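Local coordinates for protein (S)-imine reductase (Streptomyces sp. GF3546, PDB 4OQY) that reduces imines to amines with S selectivity, probably drawing hydride from NADPH, at residues 3-8 with 58-63; 233-238 with 272-277. One frame throughout, in Å; residues are numbered along the deposited sequence.

Interaction 1 of 2, residues 3-8 with 58-63; sequences KQSVTV and SANELI
Ile63 sets CG1 anti to its carbonyl carbon (chi1 -49°) and turns at chi2 (-61°), which swings its tip CD1 back over Thr7, 3.7 Å from Thr7 CB. Thr7 keeps OG1 beside its backbone N and CG2 anti to that N, and the two side chains run alongside each other on one face of the sheet. The hydroxyl OG1 of Thr7 hydrogen-bonds to Ala56 O, in the helix that leads into 58-63. The backbones are joined directly by Thr7 N, which donates to Leu62 O at 3.0 Å in a nearly straight bond (176°), while Thr7 bonds on to Val64 as well. This is the parallel pairing of strands 6-9 and 62-65, adjacent where the order 3-2-1-4-5 of the Rossmann-fold sheet passes from the first strand to the fourth; Leu11 and Leu67, a little beyond their ends, are both NADPH-binding residues. On the other face Val6 and Leu62 extend in the same direction, with Val6 CG2 4.0 Å from Leu62 CD2 and 3.5 Å from Leu62 O. Ahead of the strand pairing, a water takes over: it donates to Ser5 O at 2.9 Å and accepts from Leu62 N at 2.9 Å. Gln4 crosses Leu62 at about a right angle, its OE1 4.1 Å from Leu62 CD2, and that oxygen accepts from Thr148 OG1 in helix 139-149.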
# COMPACT_ATOMS: atom_id res chain seq x y z
N LYS B 3 -13.06 2.18 -37.34
CA LYS B 3 -13.59 3.21 -38.28
C LYS B 3 -13.01 4.62 -38.14
O LYS B 3 -12.39 5.09 -39.08
CB LYS B 3 -15.12 3.30 -38.23
CG LYS B 3 -15.79 2.56 -39.37
CD LYS B 3 -17.32 2.65 -39.31
CE LYS B 3 -17.86 3.99 -39.81
NZ LYS B 3 -18.58 3.87 -41.11
N GLN B 4 -13.21 5.32 -37.01
CA GLN B 4 -12.83 6.75 -36.95
C GLN B 4 -11.31 6.89 -37.01
O GLN B 4 -10.58 6.29 -36.21
CB GLN B 4 -13.37 7.48 -35.68
CG GLN B 4 -13.60 8.98 -35.88
CD GLN B 4 -13.53 9.88 -34.61
OE1 GLN B 4 -13.56 9.42 -33.46
NE2 GLN B 4 -13.43 11.19 -34.85
N SER B 5 -10.80 7.70 -37.92
CA SER B 5 -9.38 7.94 -37.90
C SER B 5 -9.04 8.92 -36.78
O SER B 5 -9.90 9.65 -36.28
CB SER B 5 -8.88 8.41 -39.25
OG SER B 5 -9.76 9.38 -39.75
N VAL B 6 -7.78 8.94 -36.38
CA VAL B 6 -7.36 9.66 -35.17
C VAL B 6 -5.92 10.12 -35.26
O VAL B 6 -5.14 9.55 -35.99
CB VAL B 6 -7.57 8.75 -33.94
CG1 VAL B 6 -6.79 7.47 -34.09
CG2 VAL B 6 -7.21 9.45 -32.64
N THR B 7 -5.60 11.20 -34.55
CA THR B 7 -4.24 11.67 -34.48
C THR B 7 -3.72 11.37 -33.08
O THR B 7 -4.45 11.53 -32.09
CB THR B 7 -4.16 13.19 -34.78
OG1 THR B 7 -4.42 13.40 -36.17
CG2 THR B 7 -2.80 13.76 -34.43
N VAL B 8 -2.47 10.92 -33.00
CA VAL B 8 -1.78 10.73 -31.75
C VAL B 8 -0.50 11.58 -31.80
O VAL B 8 0.35 11.42 -32.68
CB VAL B 8 -1.44 9.25 -31.46
CG1 VAL B 8 -0.67 9.12 -30.14
CG2 VAL B 8 -2.72 8.41 -31.41
N SER B 58 -4.61 19.10 -38.38
CA SER B 58 -5.57 19.23 -39.46
C SER B 58 -6.09 17.87 -39.95
O SER B 58 -7.17 17.77 -40.55
CB SER B 58 -4.96 20.00 -40.62
OG SER B 58 -5.96 20.38 -41.54
N ALA B 59 -5.31 16.82 -39.71
CA ALA B 59 -5.68 15.51 -40.25
C ALA B 59 -6.97 14.93 -39.69
O ALA B 59 -7.61 14.11 -40.37
CB ALA B 59 -4.55 14.52 -40.05
N ASN B 60 -7.34 15.30 -38.47
CA ASN B 60 -8.43 14.62 -37.75
C ASN B 60 -9.11 15.56 -36.77
O ASN B 60 -8.53 16.57 -36.33
CB ASN B 60 -7.88 13.41 -36.96
CG ASN B 60 -7.42 12.26 -37.87
OD1 ASN B 60 -6.23 11.90 -37.91
ND2 ASN B 60 -8.35 11.67 -38.57
N GLU B 61 -10.35 15.24 -36.42
CA GLU B 61 -11.07 15.95 -35.36
C GLU B 61 -10.53 15.54 -33.99
O GLU B 61 -10.32 16.39 -33.11
CB GLU B 61 -12.58 15.66 -35.44
CG GLU B 61 -13.39 16.44 -34.41
CD GLU B 61 -14.87 16.16 -34.47
OE1 GLU B 61 -15.27 15.11 -35.00
OE2 GLU B 61 -15.64 16.99 -33.96
N LEU B 62 -10.30 14.24 -33.81
CA LEU B 62 -9.88 13.69 -32.52
C LEU B 62 -8.37 13.59 -32.40
O LEU B 62 -7.72 12.84 -33.14
CB LEU B 62 -10.47 12.31 -32.28
CG LEU B 62 -10.19 11.76 -30.88
CD1 LEU B 62 -10.93 12.57 -29.83
CD2 LEU B 62 -10.62 10.31 -30.80
N ILE B 63 -7.85 14.38 -31.47
CA ILE B 63 -6.43 14.52 -31.22
C ILE B 63 -6.14 13.97 -29.83
O ILE B 63 -6.54 14.56 -28.82
CB ILE B 63 -6.00 16.01 -31.24
CG1 ILE B 63 -6.55 16.71 -32.49
CG2 ILE B 63 -4.50 16.14 -31.11
CD1 ILE B 63 -6.10 16.17 -33.84
O HOH W 1 -11.08 12.16 -35.61

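Interaction 2 of 2, residues 233-238 with 272-277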
# COMPACT_ATOMS: atom_id res chain seq x y z
N ARG B 233 -10.82 0.25 16.58
CA ARG B 233 -10.52 1.36 17.51
C ARG B 233 -9.23 2.03 17.08
O ARG B 233 -8.17 1.38 17.00
CB ARG B 233 -10.37 0.90 18.96
CG ARG B 233 -11.69 0.75 19.72
CD ARG B 233 -11.54 0.28 21.17
NE ARG B 233 -10.80 1.23 22.02
CZ ARG B 233 -9.61 1.02 22.59
NH1 ARG B 233 -8.94 -0.13 22.45
NH2 ARG B 233 -9.07 1.98 23.34
N LEU B 234 -9.30 3.33 16.83
CA LEU B 234 -8.11 4.11 16.48
C LEU B 234 -6.93 3.90 17.44
O LEU B 234 -5.79 3.81 17.00
CB LEU B 234 -8.44 5.59 16.37
CG LEU B 234 -7.24 6.47 16.03
CD1 LEU B 234 -6.79 6.21 14.62
CD2 LEU B 234 -7.57 7.94 16.20
N ALA B 235 -7.21 3.85 18.75
CA ALA B 235 -6.18 3.63 19.77
C ALA B 235 -5.31 2.39 19.55
O ALA B 235 -4.11 2.41 19.80
CB ALA B 235 -6.81 3.56 21.14
N MET B 236 -5.93 1.31 19.09
CA MET B 236 -5.18 0.10 18.81
C MET B 236 -4.26 0.29 17.61
O MET B 236 -3.11 -0.17 17.61
CB MET B 236 -6.16 -1.09 18.60
CG MET B 236 -7.06 -1.34 19.81
SD MET B 236 -6.32 -2.12 21.29
CE MET B 236 -5.51 -0.80 22.21
N GLY B 237 -4.77 0.97 16.59
CA GLY B 237 -3.97 1.32 15.43
C GLY B 237 -2.79 2.19 15.82
O GLY B 237 -1.67 1.96 15.39
N ALA B 238 -3.05 3.22 16.63
CA ALA B 238 -1.98 4.08 17.11
C ALA B 238 -0.89 3.31 17.84
O ALA B 238 0.28 3.61 17.67
CB ALA B 238 -2.55 5.19 18.00
N GLY B 272 -9.41 13.52 20.01
CA GLY B 272 -10.43 12.82 20.79
C GLY B 272 -11.01 11.60 20.07
O GLY B 272 -12.04 11.07 20.49
N PHE B 273 -10.36 11.14 19.02
CA PHE B 273 -10.86 9.96 18.25
C PHE B 273 -10.39 8.56 18.72
O PHE B 273 -10.68 7.56 18.03
CB PHE B 273 -10.56 10.12 16.75
CG PHE B 273 -11.32 11.21 16.05
CD1 PHE B 273 -12.69 11.10 15.84
CD2 PHE B 273 -10.68 12.36 15.57
CE1 PHE B 273 -13.41 12.10 15.21
CE2 PHE B 273 -11.39 13.35 14.92
CZ PHE B 273 -12.76 13.23 14.75
N ALA B 274 -9.71 8.44 19.87
CA ALA B 274 -9.15 7.14 20.32
C ALA B 274 -10.13 5.97 20.19
O ALA B 274 -9.74 4.88 19.75
CB ALA B 274 -8.63 7.23 21.75
N GLU B 275 -11.39 6.20 20.58
CA GLU B 275 -12.37 5.11 20.64
C GLU B 275 -13.21 5.00 19.38
O GLU B 275 -14.08 4.15 19.28
CB GLU B 275 -13.30 5.28 21.82
CG GLU B 275 -12.58 5.38 23.15
CD GLU B 275 -11.76 4.15 23.48
OE1 GLU B 275 -12.13 3.04 23.05
OE2 GLU B 275 -10.74 4.29 24.19
N ASN B 276 -12.94 5.86 18.42
CA ASN B 276 -13.67 5.80 17.18
C ASN B 276 -13.04 4.86 16.19
O ASN B 276 -11.93 4.36 16.38
CB ASN B 276 -13.77 7.20 16.59
CG ASN B 276 -14.60 8.11 17.47
OD1 ASN B 276 -14.06 8.87 18.28
ND2 ASN B 276 -15.92 8.03 17.33
N SER B 277 -13.76 4.66 15.10
CA SER B 277 -13.30 3.84 13.98
C SER B 277 -12.08 4.45 13.29
O SER B 277 -11.83 5.66 13.39
CB SER B 277 -14.46 3.68 12.99
OG SER B 277 -14.03 3.67 11.65
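The guanidinium of Arg233 meets the carboxylate of Glu275 edge to edge, the two planes only 14° apart, in a two-bond salt bridge. Arg233 NH2 donates to Glu275 OE2 at 3.0 Å, on the syn side of that oxygen and 26° out of the carboxylate plane. Arg233 NE points at the other oxygen, Glu275 OE1; at 2.5 Å this bond is very short, and its modelled length is doubtful. Glu275 starts off away from the helix, and a bend at chi2 brings its carboxylate back to the arginine, whose own chain bends at chi3. A leucine in place of the arginine would probably leave the carboxylate of Glu275 without its charged mate and free to turn on the surface.

The backbones are bonded too. Arg233 is the N-cap of helix 234-251, whose first N-H groups lack acceptors within the helix, and the loop after helix 256-270 supplies two of them. Leu234 N donates to Asn276 O at 2.9 Å, almost head-on to the carbonyl (177°), and Arg233 CA adds a CA-H...O contact to the same oxygen. Ala235 N donates to Ala274 O, also at 2.9 Å, in the carbonyl plane and on a lone pair. The next two N-H groups, of Met236 and Gly237, both turn weakly to Arg233 O. The loop is shaped for this by a type I turn from Phe273 to Asn276, in which Phe273 O is taken by Asn276 N. It starts from a Schellman motif with Gly272 as its C-prime residue. Leu234 closes the apolar side: its CD2 sits 3.7 Å from Phe273 CB, and Phe265 and Met269 of helix 256-270 continue the packing.

How the interactions relate
Interaction 1 belongs to the N-terminal Rossmann domain and interaction 2 to the C-terminal helical domain, with the long helix 163-192 lying between the two in the chain. Their centres are 54 Å apart, on opposite sides of the chain's centre, and their nearest atoms about 43 Å, so neither touches the other. The cofactor relates to each differently. Ile63 of 3-8/58-63 has its side chain about 8 Å from that of Leu67, an NADPH-binding residue, although no NADPH is bound to this chain's Rossmann domain in the model. At 233-238/272-277, the Arg233 side chain lies about 7 Å from a bound NADPH, consistent with a cleft shared between two subunits, as in relatives.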